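Local structure of D-hydantoinase (Ralstonia pickettii, 1NFG) at residues Leu191-Val196 / Asp329-Pro334; His206-Pro211 / Leu268-Leu273; Thr163-Leu168 / Glu227-Pro232; Ile124-Thr129 / Gly155-Asp160; Leu21-Gly26 / Thr426-Gly431. The protein probably catalyses the zinc-dependent, stereospecific hydrolysis of the cyclic amide bond in D-hydantoin derivatives. All blocks are in the same frame, centred on the assembly; numbering follows the deposited sequence.

Contact 1: Leu191-Val196 / Asp329-Pro334; sequences LRDKFV and DFRAIP
Val-196 faces Arg-331 from the opposite direction and sets CG2 over one face of the guanidinium, toward its rim, while CG1 comes 3.5 Å from NH2. Asp-193 meets the same group at its edge: its OD1 is 3.5 Å from NH1, a long salt bridge with the two planes 83° apart. Within the loop, Arg-331 grips Asp-329 side-on, NE to OD1 at 2.9 Å and NH2 to OD2 at 2.6 Å, which should fix the guanidinium's rotation. Arg-192, its chain bent at chi3 (74°), turns its guanidinium 65° from that of Arg-331 and gives Arg-331 O a weak hydrogen bond from NH2, 3.4 Å long. Arg-331 CG lies over one face of the Phe-330 ring, offset toward the rim, and Phe-330 CE2 meets Val-196 CG2 at 3.8 Å. OD1 of Asp-329 also accepts from Arg-331 N, an Asx turn, and Asp-193, Arg-331 and Asp-329 form a salt-bridge network joining helix 185-197 to a loop that leads into Asn-335, a probable substrate-binding residue.

Contact 2: His206-Pro211 / Leu268-Leu273; sequences HALSRP and LTKEDL
Ala-207 and Leu-273 meet at the dense end of this contact, where CB of the alanine lies 3.9 Å from CD2 of the leucine. The same CB comes 4.1 Å from CB of Lys-270, so one methyl touches two residues of the 3-10 segment that starts at Lys-270. Leu-273 CD2 also reaches CB of His-206, at 4.3 Å, and lies near the plane of the imidazole at its edge. That ring is held from elsewhere, NE2 being hydrogen-bonded to Phe-285 O. Ala-207, Leu-273 and His-206 are all buried, and the packing here is apolar, since no hydrogen bond crosses between the segments.

Toward the partly exposed side the fit slackens. Lys-270 CG sits between its backbone N and carbonyl carbon (chi1 71°), and beyond it the chain runs extended across Leu-208 at about a right angle; NZ ends 4.0 Å from Leu-208 CD2, a contact without polar character. Asp-272 steadies the start of the turn: its OD2 accepts from Thr-269 N at 2.8 Å, on the anti side and 24° out of the carboxylate plane. The dense end abuts the pocket, for the His-206 side chain is about 3 Å from those of Thr-286 and Asn-335, both probable substrate-binding residues at the mouth of a TIM-barrel hydrolase.

Contact 3: Thr163-Leu168 / Glu227-Pro232; sequences TLLKTL and EIVNAP
Val-229 makes its contact with Leu-165 and Leu-168 from the very end of a helix: the next residue, Asn-230, has a phi of 66° and is the C-prime position of a Schellman motif, in which Ala-231 N returns to Ala-226 O and Asn-230 N to Glu-227 O. Both valine methyls are used. CG2, beside the backbone N, reaches Leu-165 CD2 at 3.5 Å, the two side chains crossing obliquely, and it lies 3.8 Å from Leu-168 CB. CG1, anti to the backbone N (chi1 174°), touches that same CB at 3.9 Å. Past the turn the chain carries Ala-231 back to Leu-168, whose CD1 is 4.3 Å from the alanine CB. Every touching residue is buried and no hydrogen bond links the segments. Leu-168 rests on Val-178 of strand 178-180 as well, Leu-165 on Leu-225 one turn back in helix 212-229; Ala-187 and Tyr-190 of the second subunit pack on Leu-165 and Val-229, so helices 161-174 and 212-229 meet beside a subunit interface.

Contact 4: Ile124-Thr129 / Gly155-Asp160; sequences IVLDPT and GMNMID
Leu-126 and Ile-159 bring together two loops of the TIM barrel, the one following strand 118-124 and the one leading into helix 161-174. Leu-126 supplies the first half of the contact: its CD2 lies 3.6 Å from Met-156 O, and its CB 3.9 Å from Asn-157 O. The CA atoms of Leu-126 and Asn-157 are 5.1 Å apart, yet no direct hydrogen bond joins the segments. A water does so instead, donating to Val-125 O at 2.7 Å and to Asn-157 O at 2.9 Å, so one water bridges the two carbonyl oxygens.

Ile-159 forms the other half through a single branch. With CG1 placed between the backbone N and the carbonyl carbon (chi1 54°), CG2 is the methyl left facing the first loop; it meets Val-125 O at 3.8 Å and the ring of Pro-128 at CD, 4.2 Å away. The other branch leads off to Leu-164 of helix 161-174. That helix starts just after Asp-160, whose OD1 accepts from Thr-163 N as its N-cap. Ile-124, where the strand gives way to loop, has its side chain about 5 Å from that of zinc ligand His-59, which puts this end of the contact beside the metal centre of the amidohydrolase barrel, at the C-terminal ends of its strands.

Contact 5: Leu21-Gly26 / Thr426-Gly431; sequences LGIKDG and TVLLRG
Ile-23 points its CB toward segment 426-431, where it meets Leu-428 and Gly-431, and its branches then part company. CG2, the methyl anti to the backbone N, comes down on the main chain of Gly-431, 3.9 Å from its CA. CG1 takes the position anti to the carbonyl carbon (chi1 -61°) and carries the chain on, extended, to CD1, which ends against Leu-428 CD2 at 3.7 Å. Both side chains are buried. Ile-390 of strand 390-400 and Ala-388 also pack on this isoleucine, while its backbone is hydrogen-bonded to Ile-3.

Strand 15-24 comes from the N-terminal part of the chain and strand 419-429 from near its end, consistent with the beta-sandwich domain that hydantoinases build from both termini beside the barrel. No hydrogen bond runs between the segments, in keeping with strands that touch through side chains and are not paired edge to edge.

Beyond the strands the turns come close instead. Arg-430 CA is 3.5 Å from Gly-26 O, a possible CA-H...O contact that is doubtful at this resolution, and the arginine CB and CG both lie 4.0 Å from that oxygen. Past CG the arginine chain leads away, its NH2 making a salt bridge with Asp-118 and a hydrogen bond to Asp-446 O.

In the fold
Contacts 1 and 2 touch, their centres 12 Å apart: Phe-195 CE2 lies 3.6 Å from Ser-209 N, and the Phe-330 ring packs on His-206. Contacts 3 and 4 form a second pair with centres 15 Å apart, joined where Thr-163 CG2 meets Pro-128 CB at 3.6 Å. Contact 4 comes nearest the metals, the Ile-124 side chain being about 7 Å from a zinc ion, against about 10 Å for His-206 of contact 2 and about 13 Å for Arg-192 of contact 1. Contacts 1, 2 and 3 each touch the second subunit. Contact 5 stands apart, its centre about 40 Å or more from the others, and its chain loop encloses all four.

Contact 1: Leu191-Val196 / Asp329-Pro334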
# COMPACT_ATOMS: atom_id res chain seq x y z
N LEU A 191 4.52 -21.58 -17.22
CA LEU A 191 3.18 -21.42 -17.78
C LEU A 191 3.13 -21.69 -19.27
O LEU A 191 2.18 -22.29 -19.76
CB LEU A 191 2.65 -20.02 -17.47
CG LEU A 191 2.42 -19.71 -15.99
CD1 LEU A 191 2.13 -18.23 -15.80
CD2 LEU A 191 1.26 -20.55 -15.46
N ARG A 192 4.16 -21.26 -20.00
CA ARG A 192 4.20 -21.48 -21.44
C ARG A 192 4.13 -22.97 -21.75
O ARG A 192 3.29 -23.41 -22.54
CB ARG A 192 5.50 -20.91 -22.04
CG ARG A 192 5.79 -19.45 -21.69
CD ARG A 192 7.03 -18.94 -22.44
NE ARG A 192 6.73 -18.71 -23.85
CZ ARG A 192 7.62 -18.79 -24.83
NH1 ARG A 192 8.88 -19.10 -24.57
NH2 ARG A 192 7.24 -18.56 -26.08
N ASP A 193 5.00 -23.74 -21.12
CA ASP A 193 5.04 -25.18 -21.32
C ASP A 193 3.77 -25.89 -20.86
O ASP A 193 3.28 -26.82 -21.51
CB ASP A 193 6.25 -25.77 -20.62
CG ASP A 193 7.55 -25.15 -21.09
OD1 ASP A 193 7.62 -24.78 -22.29
OD2 ASP A 193 8.49 -25.04 -20.28
N LYS A 194 3.24 -25.45 -19.72
CA LYS A 194 2.03 -26.03 -19.17
C LYS A 194 0.89 -25.88 -20.18
O LYS A 194 0.13 -26.81 -20.41
CB LYS A 194 1.68 -25.34 -17.85
CG LYS A 194 0.61 -26.03 -17.02
CD LYS A 194 0.57 -25.42 -15.62
CE LYS A 194 -0.50 -26.03 -14.72
NZ LYS A 194 -0.44 -25.45 -13.34
N PHE A 195 0.80 -24.71 -20.81
CA PHE A 195 -0.24 -24.45 -21.80
C PHE A 195 -0.10 -25.33 -23.03
O PHE A 195 -1.07 -25.91 -23.51
CB PHE A 195 -0.22 -22.99 -22.24
CG PHE A 195 -0.98 -22.06 -21.34
CD1 PHE A 195 -2.30 -22.32 -21.01
CD2 PHE A 195 -0.38 -20.91 -20.84
CE1 PHE A 195 -3.02 -21.45 -20.20
CE2 PHE A 195 -1.09 -20.03 -20.02
CZ PHE A 195 -2.41 -20.30 -19.70
N VAL A 196 1.12 -25.41 -23.55
CA VAL A 196 1.37 -26.21 -24.74
C VAL A 196 1.08 -27.67 -24.45
O VAL A 196 0.52 -28.37 -25.28
CB VAL A 196 2.82 -26.04 -25.21
CG1 VAL A 196 3.10 -26.96 -26.38
CG2 VAL A 196 3.06 -24.60 -25.63
N ASP A 329 1.99 -22.87 -32.65
CA ASP A 329 2.67 -22.80 -31.36
C ASP A 329 3.07 -21.36 -31.09
O ASP A 329 4.10 -20.88 -31.58
CB ASP A 329 3.90 -23.70 -31.38
CG ASP A 329 4.58 -23.79 -30.03
OD1 ASP A 329 4.22 -23.01 -29.13
OD2 ASP A 329 5.48 -24.64 -29.88
N PHE A 330 2.26 -20.67 -30.29
CA PHE A 330 2.50 -19.28 -29.93
C PHE A 330 3.93 -19.03 -29.47
O PHE A 330 4.46 -17.93 -29.63
CB PHE A 330 1.51 -18.85 -28.84
CG PHE A 330 1.76 -19.50 -27.51
CD1 PHE A 330 2.67 -18.96 -26.60
CD2 PHE A 330 1.07 -20.66 -27.15
CE1 PHE A 330 2.89 -19.56 -25.37
CE2 PHE A 330 1.29 -21.27 -25.91
CZ PHE A 330 2.21 -20.72 -25.02
N ARG A 331 4.56 -20.05 -28.91
CA ARG A 331 5.93 -19.91 -28.43
C ARG A 331 6.93 -19.65 -29.54
O ARG A 331 7.95 -18.99 -29.33
CB ARG A 331 6.36 -21.16 -27.68
CG ARG A 331 5.61 -21.42 -26.40
CD ARG A 331 6.04 -22.74 -25.85
NE ARG A 331 5.87 -23.78 -26.85
CZ ARG A 331 6.39 -25.00 -26.76
NH1 ARG A 331 7.12 -25.33 -25.70
NH2 ARG A 331 6.18 -25.89 -27.72
N ALA A 332 6.65 -20.17 -30.73
CA ALA A 332 7.55 -19.99 -31.86
C ALA A 332 7.38 -18.64 -32.55
O ALA A 332 8.22 -18.26 -33.38
CB ALA A 332 7.34 -21.12 -32.87
N ILE A 333 6.31 -17.92 -32.21
CA ILE A 333 6.06 -16.60 -32.80
C ILE A 333 7.08 -15.59 -32.30
O ILE A 333 7.15 -15.30 -31.10
CB ILE A 333 4.67 -16.06 -32.41
CG1 ILE A 333 3.58 -17.04 -32.82
CG2 ILE A 333 4.45 -14.70 -33.07
CD1 ILE A 333 2.20 -16.65 -32.37
N PRO A 334 7.90 -15.03 -33.20
CA PRO A 334 8.90 -14.04 -32.76
C PRO A 334 8.20 -12.84 -32.12
O PRO A 334 7.28 -12.25 -32.71
CB PRO A 334 9.65 -13.71 -34.05
CG PRO A 334 8.65 -14.00 -35.13
CD PRO A 334 7.99 -15.26 -34.65

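Contact 2: His206-Pro211 / Leu268-Leu273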
# COMPACT_ATOMS: atom_id res chain seq x y z
N HIS A 206 0.10 -16.49 -25.38
CA HIS A 206 1.36 -15.79 -25.24
C HIS A 206 1.15 -14.85 -24.05
O HIS A 206 2.02 -14.69 -23.21
CB HIS A 206 1.68 -14.96 -26.49
CG HIS A 206 2.81 -14.00 -26.29
ND1 HIS A 206 4.09 -14.41 -25.99
CD2 HIS A 206 2.85 -12.64 -26.32
CE1 HIS A 206 4.87 -13.35 -25.84
NE2 HIS A 206 4.14 -12.27 -26.03
N ALA A 207 -0.03 -14.25 -23.99
CA ALA A 207 -0.37 -13.32 -22.92
C ALA A 207 -0.63 -14.05 -21.60
O ALA A 207 -0.04 -13.72 -20.57
CB ALA A 207 -1.58 -12.49 -23.30
N LEU A 208 -1.50 -15.05 -21.64
CA LEU A 208 -1.84 -15.80 -20.44
C LEU A 208 -0.62 -16.50 -19.83
O LEU A 208 -0.57 -16.71 -18.61
CB LEU A 208 -2.93 -16.83 -20.75
CG LEU A 208 -4.18 -16.23 -21.40
CD1 LEU A 208 -5.19 -17.34 -21.69
CD2 LEU A 208 -4.79 -15.18 -20.49
N SER A 209 0.36 -16.85 -20.66
CA SER A 209 1.55 -17.53 -20.16
C SER A 209 2.47 -16.58 -19.41
O SER A 209 3.42 -17.02 -18.75
CB SER A 209 2.31 -18.21 -21.31
OG SER A 209 2.82 -17.28 -22.26
N ARG A 210 2.21 -15.29 -19.51
CA ARG A 210 3.02 -14.31 -18.80
C ARG A 210 2.17 -13.14 -18.32
O ARG A 210 2.28 -12.01 -18.80
CB ARG A 210 4.19 -13.84 -19.68
CG ARG A 210 3.88 -13.61 -21.14
CD ARG A 210 5.09 -13.91 -22.02
NE ARG A 210 6.32 -13.27 -21.56
CZ ARG A 210 7.53 -13.80 -21.72
NH1 ARG A 210 7.67 -14.97 -22.32
NH2 ARG A 210 8.60 -13.17 -21.28
N PRO A 211 1.31 -13.41 -17.32
CA PRO A 211 0.40 -12.45 -16.71
C PRO A 211 1.14 -11.40 -15.89
O PRO A 211 2.32 -11.57 -15.56
CB PRO A 211 -0.49 -13.34 -15.85
CG PRO A 211 0.48 -14.36 -15.37
CD PRO A 211 1.23 -14.71 -16.63
N LEU A 268 -3.43 -1.07 -26.96
CA LEU A 268 -3.78 -2.45 -27.24
C LEU A 268 -4.09 -3.27 -25.99
O LEU A 268 -3.65 -2.93 -24.89
CB LEU A 268 -2.65 -3.11 -28.04
CG LEU A 268 -2.21 -2.28 -29.26
CD1 LEU A 268 -1.15 -3.04 -30.03
CD2 LEU A 268 -3.39 -1.98 -30.16
N THR A 269 -4.86 -4.33 -26.16
CA THR A 269 -5.23 -5.20 -25.04
C THR A 269 -5.05 -6.65 -25.43
O THR A 269 -5.04 -6.98 -26.62
CB THR A 269 -6.69 -5.01 -24.65
OG1 THR A 269 -7.52 -5.49 -25.71
CG2 THR A 269 -6.98 -3.54 -24.40
N LYS A 270 -4.94 -7.52 -24.43
CA LYS A 270 -4.75 -8.94 -24.70
C LYS A 270 -5.85 -9.49 -25.60
O LYS A 270 -5.64 -10.49 -26.28
CB LYS A 270 -4.67 -9.73 -23.40
CG LYS A 270 -5.97 -9.84 -22.65
CD LYS A 270 -5.82 -10.79 -21.47
CE LYS A 270 -7.16 -11.01 -20.78
NZ LYS A 270 -7.02 -11.95 -19.63
N GLU A 271 -7.01 -8.84 -25.61
CA GLU A 271 -8.09 -9.32 -26.46
C GLU A 271 -7.70 -9.21 -27.93
O GLU A 271 -8.25 -9.90 -28.79
CB GLU A 271 -9.38 -8.53 -26.21
CG GLU A 271 -10.13 -8.93 -24.94
CD GLU A 271 -9.32 -8.72 -23.68
OE1 GLU A 271 -8.78 -7.60 -23.49
OE2 GLU A 271 -9.21 -9.67 -22.86
N ASP A 272 -6.74 -8.34 -28.23
CA ASP A 272 -6.27 -8.17 -29.60
C ASP A 272 -5.59 -9.45 -30.10
O ASP A 272 -5.57 -9.72 -31.31
CB ASP A 272 -5.28 -7.00 -29.70
CG ASP A 272 -5.97 -5.64 -29.63
OD1 ASP A 272 -6.91 -5.42 -30.42
OD2 ASP A 272 -5.57 -4.80 -28.79
N LEU A 273 -5.05 -10.24 -29.18
CA LEU A 273 -4.39 -11.49 -29.55
C LEU A 273 -5.43 -12.55 -29.92
O LEU A 273 -5.09 -13.67 -30.30
CB LEU A 273 -3.52 -12.01 -28.41
CG LEU A 273 -2.19 -11.30 -28.19
CD1 LEU A 273 -2.44 -9.90 -27.67
CD2 LEU A 273 -1.36 -12.07 -27.19

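Contact 3: Thr163-Leu168 / Glu227-Pro232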
# COMPACT_ATOMS: atom_id res chain seq x y z
N THR A 163 24.46 -11.47 -12.03
CA THR A 163 24.85 -10.67 -13.18
C THR A 163 24.35 -9.24 -13.00
O THR A 163 25.13 -8.28 -13.04
CB THR A 163 24.27 -11.26 -14.48
OG1 THR A 163 24.81 -12.58 -14.68
CG2 THR A 163 24.61 -10.38 -15.67
N LEU A 164 23.04 -9.10 -12.79
CA LEU A 164 22.39 -7.80 -12.59
C LEU A 164 23.11 -6.98 -11.52
O LEU A 164 23.35 -5.79 -11.68
CB LEU A 164 20.92 -8.01 -12.21
CG LEU A 164 20.03 -6.79 -11.98
CD1 LEU A 164 20.25 -5.76 -13.08
CD2 LEU A 164 18.57 -7.24 -11.96
N LEU A 165 23.47 -7.63 -10.42
CA LEU A 165 24.17 -6.96 -9.34
C LEU A 165 25.56 -6.50 -9.81
O LEU A 165 26.02 -5.42 -9.43
CB LEU A 165 24.32 -7.91 -8.15
CG LEU A 165 23.08 -8.08 -7.26
CD1 LEU A 165 23.12 -9.41 -6.52
CD2 LEU A 165 23.01 -6.91 -6.29
N LYS A 166 26.22 -7.31 -10.64
CA LYS A 166 27.54 -6.95 -11.15
C LYS A 166 27.41 -5.79 -12.11
O LYS A 166 28.24 -4.88 -12.13
CB LYS A 166 28.21 -8.15 -11.83
CG LYS A 166 28.90 -9.07 -10.85
CD LYS A 166 29.71 -10.18 -11.52
CE LYS A 166 28.83 -11.30 -12.04
NZ LYS A 166 29.65 -12.52 -12.34
N THR A 167 26.34 -5.82 -12.92
CA THR A 167 26.08 -4.76 -13.88
C THR A 167 25.73 -3.47 -13.13
O THR A 167 26.24 -2.40 -13.45
CB THR A 167 24.91 -5.13 -14.81
OG1 THR A 167 25.22 -6.34 -15.49
CG2 THR A 167 24.68 -4.04 -15.84
N LEU A 168 24.85 -3.58 -12.13
CA LEU A 168 24.47 -2.41 -11.34
C LEU A 168 25.72 -1.80 -10.72
O LEU A 168 25.88 -0.58 -10.67
CB LEU A 168 23.49 -2.77 -10.22
CG LEU A 168 21.96 -2.60 -10.33
CD1 LEU A 168 21.61 -1.62 -11.44
CD2 LEU A 168 21.30 -3.93 -10.58
N GLU A 227 18.34 -1.11 -5.21
CA GLU A 227 18.37 -0.54 -3.87
C GLU A 227 19.59 -1.03 -3.09
O GLU A 227 20.25 -0.25 -2.41
CB GLU A 227 17.11 -0.91 -3.09
CG GLU A 227 16.89 -0.06 -1.84
CD GLU A 227 15.65 -0.46 -1.06
OE1 GLU A 227 14.68 -0.96 -1.67
OE2 GLU A 227 15.65 -0.25 0.17
N ILE A 228 19.86 -2.33 -3.18
CA ILE A 228 20.99 -2.96 -2.49
C ILE A 228 22.32 -2.39 -2.97
O ILE A 228 23.18 -2.03 -2.17
CB ILE A 228 21.02 -4.50 -2.71
CG1 ILE A 228 19.78 -5.14 -2.08
CG2 ILE A 228 22.29 -5.09 -2.12
CD1 ILE A 228 19.75 -5.03 -0.57
N VAL A 229 22.50 -2.32 -4.28
CA VAL A 229 23.72 -1.78 -4.84
C VAL A 229 23.72 -0.27 -4.65
O VAL A 229 24.77 0.37 -4.67
CB VAL A 229 23.84 -2.09 -6.35
CG1 VAL A 229 25.05 -1.38 -6.93
CG2 VAL A 229 23.96 -3.59 -6.56
N ASN A 230 22.53 0.28 -4.44
CA ASN A 230 22.36 1.72 -4.26
C ASN A 230 22.72 2.39 -5.58
O ASN A 230 23.60 3.25 -5.65
CB ASN A 230 23.26 2.25 -3.15
CG ASN A 230 23.04 3.72 -2.89
OD1 ASN A 230 23.89 4.38 -2.29
ND2 ASN A 230 21.90 4.25 -3.34
N ALA A 231 22.02 1.99 -6.62
CA ALA A 231 22.26 2.49 -7.95
C ALA A 231 20.98 2.87 -8.67
O ALA A 231 19.90 2.37 -8.34
CB ALA A 231 22.99 1.43 -8.76
N PRO A 232 21.08 3.76 -9.66
CA PRO A 232 19.89 4.16 -10.40
C PRO A 232 19.57 3.03 -11.37
O PRO A 232 20.48 2.35 -11.84
CB PRO A 232 20.35 5.42 -11.12
CG PRO A 232 21.81 5.13 -11.37
CD PRO A 232 22.24 4.57 -10.04

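Contact 4: Ile124-Thr129 / Gly155-Asp160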
# COMPACT_ATOMS: atom_id res chain seq x y z
N ILE A 124 23.45 -4.14 -24.78
CA ILE A 124 22.82 -5.30 -24.16
C ILE A 124 23.89 -6.30 -23.76
O ILE A 124 24.70 -6.71 -24.59
CB ILE A 124 21.87 -6.04 -25.10
CG1 ILE A 124 20.64 -5.19 -25.41
CG2 ILE A 124 21.44 -7.35 -24.47
CD1 ILE A 124 19.59 -5.91 -26.21
N VAL A 125 23.89 -6.69 -22.49
CA VAL A 125 24.85 -7.66 -21.99
C VAL A 125 24.12 -8.98 -21.72
O VAL A 125 23.41 -9.11 -20.73
CB VAL A 125 25.48 -7.17 -20.69
CG1 VAL A 125 26.49 -8.19 -20.18
CG2 VAL A 125 26.14 -5.83 -20.91
N LEU A 126 24.28 -9.95 -22.61
CA LEU A 126 23.64 -11.24 -22.43
C LEU A 126 24.63 -12.40 -22.23
O LEU A 126 24.23 -13.57 -22.21
CB LEU A 126 22.70 -11.53 -23.61
CG LEU A 126 23.18 -11.26 -25.03
CD1 LEU A 126 24.34 -12.18 -25.40
CD2 LEU A 126 22.01 -11.48 -25.98
N ASP A 127 25.91 -12.08 -22.07
CA ASP A 127 26.94 -13.09 -21.85
C ASP A 127 27.98 -12.44 -20.94
O ASP A 127 29.08 -12.10 -21.36
CB ASP A 127 27.57 -13.51 -23.19
CG ASP A 127 28.60 -14.62 -23.02
OD1 ASP A 127 28.48 -15.41 -22.06
OD2 ASP A 127 29.53 -14.71 -23.86
N PRO A 128 27.61 -12.27 -19.66
CA PRO A 128 28.37 -11.66 -18.56
C PRO A 128 29.73 -12.26 -18.22
O PRO A 128 29.98 -12.61 -17.06
CB PRO A 128 27.40 -11.76 -17.39
CG PRO A 128 26.73 -13.04 -17.66
CD PRO A 128 26.42 -12.95 -19.13
N THR A 129 30.61 -12.36 -19.21
CA THR A 129 31.94 -12.90 -18.98
C THR A 129 32.72 -11.92 -18.12
O THR A 129 32.44 -10.72 -18.13
CB THR A 129 32.69 -13.09 -20.30
OG1 THR A 129 32.05 -14.13 -21.05
CG2 THR A 129 34.14 -13.46 -20.04
N GLY A 155 18.05 -19.08 -22.01
CA GLY A 155 18.97 -19.49 -23.07
C GLY A 155 18.93 -18.63 -24.31
O GLY A 155 19.00 -19.13 -25.44
N MET A 156 18.82 -17.32 -24.12
CA MET A 156 18.79 -16.39 -25.24
C MET A 156 19.28 -15.02 -24.76
O MET A 156 20.27 -14.51 -25.25
CB MET A 156 17.38 -16.29 -25.81
CG MET A 156 17.33 -15.65 -27.19
SD MET A 156 15.64 -15.43 -27.84
CE MET A 156 15.38 -13.64 -27.56
N ASN A 157 18.58 -14.45 -23.78
CA ASN A 157 18.96 -13.14 -23.24
C ASN A 157 19.08 -13.13 -21.72
O ASN A 157 19.83 -12.34 -21.16
CB ASN A 157 17.92 -12.08 -23.63
CG ASN A 157 18.03 -11.64 -25.07
OD1 ASN A 157 17.92 -12.44 -25.99
ND2 ASN A 157 18.24 -10.34 -25.27
N MET A 158 18.34 -14.01 -21.06
CA MET A 158 18.30 -14.06 -19.61
C MET A 158 19.62 -14.18 -18.85
O MET A 158 20.46 -15.03 -19.15
CB MET A 158 17.37 -15.19 -19.13
CG MET A 158 17.13 -15.19 -17.61
SD MET A 158 15.98 -16.45 -16.96
CE MET A 158 14.85 -16.63 -18.34
N ILE A 159 19.78 -13.31 -17.86
CA ILE A 159 20.94 -13.30 -16.98
C ILE A 159 20.34 -13.42 -15.58
O ILE A 159 19.12 -13.36 -15.42
CB ILE A 159 21.77 -12.01 -17.15
CG1 ILE A 159 20.90 -10.76 -16.96
CG2 ILE A 159 22.41 -12.00 -18.53
CD1 ILE A 159 20.79 -10.29 -15.53
N ASP A 160 21.17 -13.57 -14.56
CA ASP A 160 20.67 -13.74 -13.20
C ASP A 160 20.93 -12.55 -12.27
O ASP A 160 21.56 -11.58 -12.67
CB ASP A 160 21.28 -15.00 -12.59
CG ASP A 160 22.80 -14.98 -12.62
OD1 ASP A 160 23.40 -14.07 -12.03
OD2 ASP A 160 23.40 -15.88 -13.25
O HOH W 1 20.78 -9.69 -20.62

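Contact 5: Leu21-Gly26 / Thr426-Gly431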
# COMPACT_ATOMS: atom_id res chain seq x y z
N LEU A 21 11.93 31.28 -36.19
CA LEU A 21 13.21 30.64 -35.90
C LEU A 21 14.28 30.92 -36.93
O LEU A 21 14.00 31.06 -38.12
CB LEU A 21 13.04 29.12 -35.83
CG LEU A 21 12.53 28.45 -34.56
CD1 LEU A 21 12.34 26.98 -34.83
CD2 LEU A 21 13.52 28.66 -33.43
N GLY A 22 15.52 30.96 -36.46
CA GLY A 22 16.66 31.17 -37.34
C GLY A 22 17.66 30.04 -37.17
O GLY A 22 18.28 29.91 -36.12
N ILE A 23 17.81 29.22 -38.21
CA ILE A 23 18.73 28.09 -38.17
C ILE A 23 20.02 28.37 -38.97
O ILE A 23 19.96 28.80 -40.12
CB ILE A 23 18.06 26.82 -38.74
CG1 ILE A 23 16.84 26.47 -37.89
CG2 ILE A 23 19.06 25.67 -38.76
CD1 ILE A 23 15.95 25.42 -38.50
N LYS A 24 21.16 28.11 -38.34
CA LYS A 24 22.45 28.36 -38.99
C LYS A 24 23.49 27.29 -38.63
O LYS A 24 23.92 27.19 -37.48
CB LYS A 24 22.97 29.73 -38.57
CG LYS A 24 24.34 30.09 -39.13
CD LYS A 24 24.27 30.39 -40.61
CE LYS A 24 25.58 30.95 -41.13
NZ LYS A 24 25.46 31.43 -42.53
N ASP A 25 23.90 26.52 -39.63
CA ASP A 25 24.89 25.47 -39.44
C ASP A 25 24.39 24.35 -38.54
O ASP A 25 25.06 23.98 -37.57
CB ASP A 25 26.20 26.05 -38.89
CG ASP A 25 26.82 27.07 -39.82
OD1 ASP A 25 26.67 26.90 -41.06
OD2 ASP A 25 27.45 28.03 -39.34
N GLY A 26 23.22 23.84 -38.87
CA GLY A 26 22.63 22.75 -38.10
C GLY A 26 22.12 23.11 -36.72
O GLY A 26 21.64 22.24 -36.01
N THR A 426 6.70 18.28 -42.00
CA THR A 426 8.04 18.38 -42.54
C THR A 426 8.99 18.28 -41.35
O THR A 426 8.72 18.82 -40.27
CB THR A 426 8.26 19.70 -43.33
OG1 THR A 426 8.54 20.78 -42.44
CG2 THR A 426 7.02 20.04 -44.13
N VAL A 427 10.10 17.57 -41.55
CA VAL A 427 11.09 17.34 -40.51
C VAL A 427 12.49 17.81 -40.86
O VAL A 427 12.94 17.65 -42.00
CB VAL A 427 11.16 15.83 -40.17
CG1 VAL A 427 12.09 15.59 -38.99
CG2 VAL A 427 9.76 15.31 -39.88
N LEU A 428 13.18 18.38 -39.87
CA LEU A 428 14.54 18.86 -40.05
C LEU A 428 15.49 18.15 -39.09
O LEU A 428 15.18 17.99 -37.91
CB LEU A 428 14.64 20.37 -39.82
CG LEU A 428 14.08 21.31 -40.88
CD1 LEU A 428 12.56 21.25 -40.89
CD2 LEU A 428 14.55 22.73 -40.61
N LEU A 429 16.63 17.73 -39.61
CA LEU A 429 17.65 17.05 -38.82
C LEU A 429 18.87 17.94 -38.84
O LEU A 429 19.50 18.11 -39.87
CB LEU A 429 17.99 15.69 -39.45
CG LEU A 429 19.15 14.90 -38.82
CD1 LEU A 429 18.88 14.66 -37.34
CD2 LEU A 429 19.32 13.59 -39.55
N ARG A 430 19.20 18.53 -37.70
CA ARG A 430 20.34 19.42 -37.64
C ARG A 430 20.35 20.42 -38.80
O ARG A 430 21.36 20.59 -39.49
CB ARG A 430 21.65 18.62 -37.63
CG ARG A 430 22.12 18.30 -36.22
CD ARG A 430 23.35 17.42 -36.18
NE ARG A 430 23.12 16.11 -36.77
CZ ARG A 430 23.44 15.79 -38.02
NH1 ARG A 430 24.02 16.68 -38.81
NH2 ARG A 430 23.19 14.57 -38.49
N GLY A 431 19.20 21.05 -39.03
CA GLY A 431 19.12 22.05 -40.08
C GLY A 431 18.67 21.58 -41.45
O GLY A 431 18.09 22.36 -42.20